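Side-chain contacts in deoxyribodipyrimidine photo-lyase (Oryza sativa Japonica Group, PDB 3UMV), which repairs UV-damaged DNA by using light to split cyclobutane pyrimidine dimers back into separate pyrimidines, with one FAD bound per subunit: residues 182-185 with 186-189; 318-321 with 322-326. All coordinates share one frame; numbering follows the deposited sequence. Where two conformers were deposited one is given.

Contact 1 (182-185 with 186-189); sequences EYSA and KTFR
Thr-187 and Glu-182 meet at the start of helix 185-193, where Ser-184 is the N-cap. Thr-187 OG1 sits between the backbone N and the carbonyl carbon (chi1 68°), turned back toward the start of the helix. There it finds two acceptors for its one proton: Glu-182 OE2 at 2.9 Å and Ser-184 O at 3.2 Å. Ser-184 O also takes the first-turn bond from Phe-188 N. The other carboxylate oxygen, Glu-182 OE1, turns to Ser-178, Lys-180 and Lys-191, which fix the remaining end of the group.

This is the tight side. Glu-182 CG comes in at the edge of the Phe-188 ring, 3.8 Å from CD1 and near the ring plane, with the two side chains crossing at about a right angle; beyond, Phe-188 packs on Leu-326 and Asn-329 of helix 310-333.

The solvent side is looser. Lys-186 touches the turn with little more than CB, beside Ser-184 OG, and the rest of its chain leads away. On the flank facing helix 310-333, Arg-189 bends at chi3 and reaches Glu-318 in a salt bridge. One face of its guanidinium is turned to Ala-185 O, which lies 4.0 Å from the plane, over its centre.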
ATOM      1  N   GLU A 182      14.509  11.487  -0.354  1.00 15.10           N
ATOM      2  CA  GLU A 182      15.842  10.933  -0.554  1.00 15.33           C
ATOM      3  C   GLU A 182      16.095  10.520  -1.999  1.00 18.16           C
ATOM      4  O   GLU A 182      15.170  10.118  -2.703  1.00 20.61           O
ATOM      5  CB  GLU A 182      16.044   9.735   0.370  1.00 16.55           C
ATOM      6  CG  GLU A 182      16.132  10.103   1.844  1.00 17.00           C
ATOM      7  CD  GLU A 182      17.351  10.920   2.150  1.00 20.28           C
ATOM      8  OE1 GLU A 182      17.261  11.809   3.023  1.00 23.08           O
ATOM      9  OE2 GLU A 182      18.404  10.658   1.524  1.00 19.69           O
ATOM     10  N   TYR A 183      17.347  10.615  -2.437  1.00 18.34           N
ATOM     11  CA  TYR A 183      17.683  10.247  -3.815  1.00 17.79           C
ATOM     12  C   TYR A 183      17.440   8.759  -4.127  1.00 17.65           C
ATOM     13  O   TYR A 183      16.925   8.412  -5.196  1.00 16.71           O
ATOM     14  CB  TYR A 183      19.131  10.630  -4.157  1.00 23.34           C
ATOM     15  CG  TYR A 183      19.449  10.281  -5.581  1.00 20.76           C
ATOM     16  CD1 TYR A 183      20.055   9.071  -5.904  1.00 18.53           C
ATOM     17  CD2 TYR A 183      19.092  11.135  -6.615  1.00 19.33           C
ATOM     18  CE1 TYR A 183      20.313   8.738  -7.218  1.00 17.05           C
ATOM     19  CE2 TYR A 183      19.347  10.811  -7.929  1.00 19.09           C
ATOM     20  CZ  TYR A 183      19.948   9.613  -8.231  1.00 17.07           C
ATOM     21  OH  TYR A 183      20.200   9.292  -9.550  1.00 18.19           O
ATOM     22  N   SER A 184      17.799   7.886  -3.196  1.00 13.85           N
ATOM     23  CA  SER A 184      17.757   6.450  -3.447  1.00 14.16           C
ATOM     24  C   SER A 184      17.671   5.603  -2.178  1.00 14.32           C
ATOM     25  O   SER A 184      17.714   6.122  -1.046  1.00 15.30           O
ATOM     26  CB  SER A 184      18.999   6.026  -4.215  1.00 18.32           C
ATOM     27  OG  SER A 184      20.146   6.188  -3.382  1.00 19.69           O
ATOM     28  N   ALA A 185      17.585   4.290  -2.377  1.00 15.63           N
ATOM     29  CA  ALA A 185      17.578   3.352  -1.265  1.00 19.32           C
ATOM     30  C   ALA A 185      18.855   3.485  -0.464  1.00 19.14           C
ATOM     31  O   ALA A 185      18.829   3.429   0.757  1.00 23.83           O
ATOM     32  CB  ALA A 185      17.413   1.929  -1.763  1.00 26.05           C
ATOM     33  N   LYS A 186      19.981   3.660  -1.144  1.00 18.20           N
ATOM     34  CA  LYS A 186      21.243   3.795  -0.426  1.00 20.55           C
ATOM     35  C   LYS A 186      21.217   4.948   0.572  1.00 22.17           C
ATOM     36  O   LYS A 186      21.550   4.775   1.759  1.00 22.76           O
ATOM     37  CB  LYS A 186      22.405   3.958  -1.399  1.00 17.69           C
ATOM     38  CG  LYS A 186      23.771   3.874  -0.718  1.00 19.66           C
ATOM     39  CD  LYS A 186      24.229   5.205  -0.165  1.00 24.56           C
ATOM     40  CE  LYS A 186      25.531   5.043   0.608  1.00 31.53           C
ATOM     41  NZ  LYS A 186      26.279   6.326   0.724  1.00 32.93           N
ATOM     42  N   THR A 187      20.826   6.126   0.109  1.00 22.44           N
ATOM     43  CA  THR A 187      20.849   7.301   0.976  1.00 20.70           C
ATOM     44  C   THR A 187      19.767   7.222   2.047  1.00 21.81           C
ATOM     45  O   THR A 187      19.955   7.670   3.172  1.00 22.63           O
ATOM     46  CB  THR A 187      20.749   8.625   0.171  1.00 26.12           C
ATOM     47  OG1 THR A 187      19.451   8.746  -0.416  1.00 26.15           O
ATOM     48  CG2 THR A 187      21.804   8.658  -0.935  1.00 27.29           C
ATOM     49  N   PHE A 188      18.637   6.624   1.695  1.00 15.90           N
ATOM     50  CA  PHE A 188      17.572   6.414   2.657  1.00 14.67           C
ATOM     51  C   PHE A 188      17.996   5.394   3.726  1.00 16.70           C
ATOM     52  O   PHE A 188      17.792   5.612   4.923  1.00 18.82           O
ATOM     53  CB  PHE A 188      16.303   5.955   1.943  1.00 16.54           C
ATOM     54  CG  PHE A 188      15.118   5.861   2.846  1.00 16.69           C
ATOM     55  CD1 PHE A 188      14.505   7.008   3.315  1.00 15.96           C
ATOM     56  CD2 PHE A 188      14.617   4.627   3.237  1.00 17.59           C
ATOM     57  CE1 PHE A 188      13.405   6.934   4.156  1.00 14.97           C
ATOM     58  CE2 PHE A 188      13.518   4.548   4.070  1.00 14.37           C
ATOM     59  CZ  PHE A 188      12.913   5.705   4.531  1.00 16.57           C
ATOM     60  N   ARG A 189      18.621   4.297   3.299  1.00 18.38           N
ATOM     61  CA  ARG A 189      19.113   3.285   4.242  1.00 20.35           C
ATOM     62  C   ARG A 189      20.113   3.873   5.238  1.00 21.90           C
ATOM     63  O   ARG A 189      20.128   3.501   6.414  1.00 24.17           O
ATOM     64  CB  ARG A 189      19.755   2.129   3.478  1.00 21.07           C
ATOM     65  CG  ARG A 189      20.176   0.936   4.325  1.00 22.46           C
ATOM     66  CD  ARG A 189      20.982  -0.048   3.461  1.00 24.91           C
ATOM     67  NE  ARG A 189      20.304  -0.340   2.194  1.00 27.50           N
ATOM     68  CZ  ARG A 189      20.797  -0.062   0.991  1.00 26.26           C
ATOM     69  NH1 ARG A 189      20.104  -0.369  -0.102  1.00 27.33           N
ATOM     70  NH2 ARG A 189      21.986   0.516   0.870  1.00 32.95           N
TER

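Contact 2 (318-321 with 322-326); sequences EELV and VRREL. With FAD (flavin-adenine dinucleotide), chain I.
Helix 310-333 is one of the walls of the FAD pocket, and residues 318-326 form the part where a wider pi-type turn interrupts its regular pattern. Arg-323 N bonds to Glu-318 O and Arg-324 N to Glu-319 O, both five residues back; with Glu-325 N and Val-321 O the step is four again. The adenosine half of FAD lies against this turn: Glu-319 CB is 3.6 Å from C8A of the adenine, and Arg-324 CA is 3.4 Å from N3A.

Leu-320 O is gripped by a side chain. Arg-324 starts out extended, then bends at chi3 (50°) so that its head folds back along the helix. NE donates to Leu-320 O at 2.7 Å, nearly in line with the C=O but bent at the hydrogen (137°), and NH2 of the same head adds a weak second bond to that oxygen. NH2 also forms a salt bridge with Glu-325 OE2 (2.8 Å), on that oxygen's anti lone pair, while CD rests 3.5 Å from the ribose hydroxyl O2B. With a leucine in place of Arg-324, the carbonyl of Leu-320 would probably lose both side-chain N-H donors, and Glu-325 its neighbouring positive charge.

Glu-318 lays its carboxylate across Val-322, with OE1 3.5 Å from CG1; OE1 also accepts from a water, besides meeting Arg-189. In the conformer given, Arg-323 runs beside Glu-319 without their charged atoms touching; a second conformer makes its placing less certain.

Helix 295-305 packs on one flank through Cys-298, Ala-299 and Ala-295, against Leu-320, Val-321 and Arg-324 respectively. The backbone amides of Val-171 and Val-172 hold the Glu-325 carboxylate, and helix 185-193 covers Glu-318, Val-322 and Leu-326.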
ATOM      1  N   GLU A 318      15.425  -5.623   3.279  1.00 18.73           N
ATOM      2  CA  GLU A 318      15.752  -4.491   2.405  1.00 20.42           C
ATOM      3  C   GLU A 318      14.527  -4.055   1.577  1.00 20.15           C
ATOM      4  O   GLU A 318      14.230  -2.855   1.446  1.00 18.64           O
ATOM      5  CB  GLU A 318      16.954  -4.837   1.506  1.00 25.57           C
ATOM      6  CG  GLU A 318      17.242  -3.846   0.369  1.00 26.76           C
ATOM      7  CD  GLU A 318      17.747  -2.484   0.853  1.00 28.13           C
ATOM      8  OE1 GLU A 318      17.668  -1.510   0.067  1.00 25.25           O
ATOM      9  OE2 GLU A 318      18.222  -2.386   2.006  1.00 30.67           O
ATOM     10  N   GLU A 319      13.804  -5.023   1.027  1.00 15.07           N
ATOM     11  CA  GLU A 319      12.634  -4.692   0.209  1.00 16.23           C
ATOM     12  C   GLU A 319      11.474  -4.282   1.113  1.00 16.96           C
ATOM     13  O   GLU A 319      10.788  -3.280   0.868  1.00 15.05           O
ATOM     14  CB  GLU A 319      12.241  -5.876  -0.688  1.00 18.47           C
ATOM     15  CG  GLU A 319      13.400  -6.481  -1.485  1.00 21.66           C
ATOM     16  CD  GLU A 319      13.981  -5.529  -2.516  1.00 26.75           C
ATOM     17  OE1 GLU A 319      13.207  -4.973  -3.332  1.00 25.15           O
ATOM     18  OE2 GLU A 319      15.213  -5.334  -2.518  1.00 31.66           O
ATOM     19  N   LEU A 320      11.285  -5.033   2.195  1.00 13.92           N
ATOM     20  CA  LEU A 320      10.148  -4.815   3.071  1.00 12.82           C
ATOM     21  C   LEU A 320      10.193  -3.477   3.820  1.00 18.61           C
ATOM     22  O   LEU A 320       9.152  -2.859   4.030  1.00 18.90           O
ATOM     23  CB  LEU A 320      10.047  -5.959   4.086  1.00 15.26           C
ATOM     24  CG  LEU A 320       8.994  -5.790   5.180  1.00 19.46           C
ATOM     25  CD1 LEU A 320       7.617  -5.966   4.589  1.00 17.33           C
ATOM     26  CD2 LEU A 320       9.232  -6.810   6.283  1.00 20.35           C
ATOM     27  N   VAL A 321      11.382  -3.051   4.248  1.00 16.04           N
ATOM     28  CA  VAL A 321      11.519  -1.851   5.068  1.00 14.14           C
ATOM     29  C   VAL A 321      12.106  -0.693   4.284  1.00 16.14           C
ATOM     30  O   VAL A 321      11.462   0.339   4.104  1.00 20.27           O
ATOM     31  CB  VAL A 321      12.355  -2.112   6.338  1.00 17.23           C
ATOM     32  CG1 VAL A 321      12.604  -0.806   7.111  1.00 19.79           C
ATOM     33  CG2 VAL A 321      11.656  -3.153   7.213  1.00 16.51           C
ATOM     34  N   VAL A 322      13.325  -0.853   3.792  1.00 15.40           N
ATOM     35  CA  VAL A 322      13.959   0.250   3.096  1.00 10.67           C
ATOM     36  C   VAL A 322      13.228   0.701   1.822  1.00 13.05           C
ATOM     37  O   VAL A 322      12.914   1.876   1.670  1.00 15.75           O
ATOM     38  CB  VAL A 322      15.442  -0.033   2.808  1.00 15.50           C
ATOM     39  CG1 VAL A 322      15.972   0.966   1.812  1.00 18.98           C
ATOM     40  CG2 VAL A 322      16.229   0.061   4.108  1.00 16.15           C
ATOM     41  N   ARG A 323      12.965  -0.229   0.915  0.50 13.61           N
ATOM     42  CA  ARG A 323      12.338   0.150  -0.344  0.50 14.76           C
ATOM     43  C   ARG A 323      10.911   0.651  -0.124  0.50 13.62           C
ATOM     44  O   ARG A 323      10.546   1.732  -0.602  0.50 12.52           O
ATOM     45  CB  ARG A 323      12.381  -1.000  -1.348  0.50 16.93           C
ATOM     46  CG  ARG A 323      13.790  -1.410  -1.745  0.50 18.69           C
ATOM     47  CD  ARG A 323      13.889  -1.575  -3.259  0.50 19.74           C
ATOM     48  NE  ARG A 323      13.725  -0.297  -3.948  0.50 21.15           N
ATOM     49  CZ  ARG A 323      14.736   0.429  -4.413  0.50 20.12           C
ATOM     50  NH1 ARG A 323      14.508   1.585  -5.027  0.50  8.90           N
ATOM     51  NH2 ARG A 323      15.979  -0.012  -4.270  0.50 20.80           N
ATOM     52  N   ARG A 324      10.111  -0.117   0.610  1.00 14.34           N
ATOM     53  CA  ARG A 324       8.711   0.241   0.805  1.00 14.40           C
ATOM     54  C   ARG A 324       8.632   1.607   1.482  1.00 14.08           C
ATOM     55  O   ARG A 324       7.883   2.484   1.046  1.00 14.33           O
ATOM     56  CB  ARG A 324       7.970  -0.799   1.641  1.00 15.67           C
ATOM     57  CG  ARG A 324       6.511  -0.408   1.918  1.00 15.50           C
ATOM     58  CD  ARG A 324       5.836  -1.435   2.802  1.00 14.17           C
ATOM     59  NE  ARG A 324       6.680  -1.682   3.963  1.00 16.92           N
ATOM     60  CZ  ARG A 324       6.735  -0.921   5.050  1.00 21.54           C
ATOM     61  NH1 ARG A 324       5.941   0.146   5.189  1.00 18.55           N
ATOM     62  NH2 ARG A 324       7.584  -1.246   6.022  1.00 23.71           N
ATOM     63  N   GLU A 325       9.419   1.791   2.535  1.00 10.57           N
ATOM     64  CA  GLU A 325       9.381   3.058   3.252  1.00  9.47           C
ATOM     65  C   GLU A 325       9.965   4.226   2.463  1.00 14.54           C
ATOM     66  O   GLU A 325       9.570   5.378   2.670  1.00 12.93           O
ATOM     67  CB  GLU A 325       9.940   2.901   4.679  1.00 10.32           C
ATOM     68  CG  GLU A 325       9.012   2.005   5.489  1.00 13.26           C
ATOM     69  CD  GLU A 325       9.388   1.784   6.948  1.00 16.51           C
ATOM     70  OE1 GLU A 325      10.103   2.615   7.555  1.00 20.20           O
ATOM     71  OE2 GLU A 325       8.907   0.764   7.489  1.00 18.67           O
ATOM     72  N   LEU A 326      10.881   3.923   1.544  1.00 11.58           N
ATOM     73  CA  LEU A 326      11.400   4.924   0.623  1.00 14.89           C
ATOM     74  C   LEU A 326      10.280   5.445  -0.278  1.00 14.72           C
ATOM     75  O   LEU A 326      10.276   6.621  -0.638  1.00 10.42           O
ATOM     76  CB  LEU A 326      12.546   4.350  -0.218  1.00 12.26           C
ATOM     77  CG  LEU A 326      13.032   5.266  -1.355  1.00 12.93           C
ATOM     78  CD1 LEU A 326      13.650   6.565  -0.849  1.00 13.94           C
ATOM     79  CD2 LEU A 326      14.004   4.499  -2.213  1.00 11.81           C
TER
HETATM   80  PA  FAD I 801       8.301  -9.482  -2.056  1.00 15.32           P
HETATM   81  O1A FAD I 801       9.482  -9.632  -2.966  1.00 20.21           O
HETATM   82  O2A FAD I 801       8.020 -10.682  -1.194  1.00 16.35           O
HETATM   83  O5B FAD I 801       8.521  -8.170  -1.168  1.00 16.20           O
HETATM   84  C5B FAD I 801       8.035  -8.069   0.154  1.00 20.26           C
HETATM   85  C4B FAD I 801       7.546  -6.642   0.421  1.00 15.98           C
HETATM   86  O4B FAD I 801       8.573  -5.682   0.221  1.00 14.28           O
HETATM   87  C3B FAD I 801       6.448  -6.231  -0.540  1.00 17.49           C
HETATM   88  O3B FAD I 801       5.188  -6.692  -0.114  1.00 17.24           O
HETATM   89  C2B FAD I 801       6.541  -4.735  -0.466  1.00 14.42           C
HETATM   90  O2B FAD I 801       5.966  -4.285   0.746  1.00 18.60           O
HETATM   91  C1B FAD I 801       8.029  -4.518  -0.362  1.00 15.20           C
HETATM   92  N9A FAD I 801       8.622  -4.280  -1.688  1.00 14.24           N
HETATM   93  C8A FAD I 801       9.184  -5.199  -2.534  1.00 16.30           C
HETATM   94  N7A FAD I 801       9.609  -4.537  -3.636  1.00 13.66           N
HETATM   95  C5A FAD I 801       9.309  -3.215  -3.505  1.00 13.15           C
HETATM   96  C6A FAD I 801       9.504  -2.081  -4.304  1.00 14.39           C
HETATM   97  N6A FAD I 801      10.190  -2.130  -5.445  1.00 18.62           N
HETATM   98  N1A FAD I 801       9.075  -0.849  -3.862  1.00 14.33           N
HETATM   99  C2A FAD I 801       8.465  -0.734  -2.634  1.00 16.42           C
HETATM  100  N3A FAD I 801       8.268  -1.850  -1.851  1.00 15.00           N
HETATM  101  C4A FAD I 801       8.696  -3.059  -2.277  1.00 14.60           C
HETATM  102  N1  FAD I 801       4.199  -2.485  -4.951  1.00  9.88           N
HETATM  103  C2  FAD I 801       2.999  -2.358  -4.315  1.00 14.62           C
HETATM  104  O2  FAD I 801       2.948  -2.669  -3.125  1.00 15.69           O
HETATM  105  N3  FAD I 801       1.893  -1.871  -4.991  1.00 11.32           N
HETATM  106  C4  FAD I 801       1.983  -1.523  -6.327  1.00 13.20           C
HETATM  107  O4  FAD I 801       0.992  -1.094  -6.928  1.00 14.63           O
HETATM  108  C4X FAD I 801       3.213  -1.645  -6.962  1.00 15.67           C
HETATM  109  N5  FAD I 801       3.365  -1.328  -8.291  1.00 16.42           N
HETATM  110  C5X FAD I 801       4.600  -1.437  -8.900  1.00 13.22           C
HETATM  111  C6  FAD I 801       4.751  -1.080 -10.247  1.00 10.28           C
HETATM  112  C7  FAD I 801       5.999  -1.195 -10.867  1.00 10.31           C
HETATM  113  C7M FAD I 801       6.138  -0.791 -12.312  1.00  9.76           C
HETATM  114  C8  FAD I 801       7.087  -1.677 -10.134  1.00 11.96           C
HETATM  115  C8M FAD I 801       8.448  -1.826 -10.745  1.00 12.83           C
HETATM  116  C9  FAD I 801       6.920  -2.038  -8.807  1.00  9.70           C
HETATM  117  C9A FAD I 801       5.688  -1.916  -8.193  1.00 11.51           C
HETATM  118  N10 FAD I 801       5.532  -2.282  -6.871  1.00 10.48           N
HETATM  119  C10 FAD I 801       4.304  -2.133  -6.273  1.00  9.86           C
HETATM  120  C1' FAD I 801       6.691  -2.820  -6.043  1.00 12.56           C
HETATM  121  C2' FAD I 801       6.838  -4.374  -6.082  1.00 12.97           C
HETATM  122  O2' FAD I 801       6.796  -4.937  -7.399  1.00 14.04           O
HETATM  123  C3' FAD I 801       5.803  -5.122  -5.222  1.00 12.98           C
HETATM  124  O3' FAD I 801       5.783  -4.564  -3.935  1.00 13.37           O
HETATM  125  C4' FAD I 801       6.090  -6.620  -5.093  1.00 15.73           C
HETATM  126  O4' FAD I 801       6.112  -7.214  -6.377  1.00 18.20           O
HETATM  127  C5' FAD I 801       5.010  -7.236  -4.207  1.00 13.94           C
HETATM  128  O5' FAD I 801       4.981  -8.644  -4.201  1.00 11.85           O
HETATM  129  P   FAD I 801       5.442  -9.430  -2.880  1.00 13.52           P
HETATM  130  O1P FAD I 801       4.726  -8.892  -1.656  1.00 15.62           O
HETATM  131  O2P FAD I 801       5.224 -10.907  -3.081  1.00 14.02           O
HETATM  132  O3P FAD I 801       7.010  -9.059  -2.954  1.00 15.16           O
HETATM  133  O   HOH W   1      17.911  -1.631  -2.507  1.00 30.66           O

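Overall arrangement
The two contacts lie about 10 Å apart between centres and touch directly, helix 185-193 resting on the FAD-lining helix 310-333. The salt bridge from Arg-189 NH1 to Glu-318 OE1, 2.7 Å long, ties them. Beside it the join is packing: Phe-188 CD2 lies 3.6 Å from Val-322 O, and Ala-185 N is 3.6 Å from Leu-326 CD2. Contact 2 meets the flavin cofactor itself, at its adenine and ribose. Contact 1 stands one layer back, with the Ala-185 side chain about 9 Å from FAD at the nearest atoms, and backs the helix that the cofactor leans on.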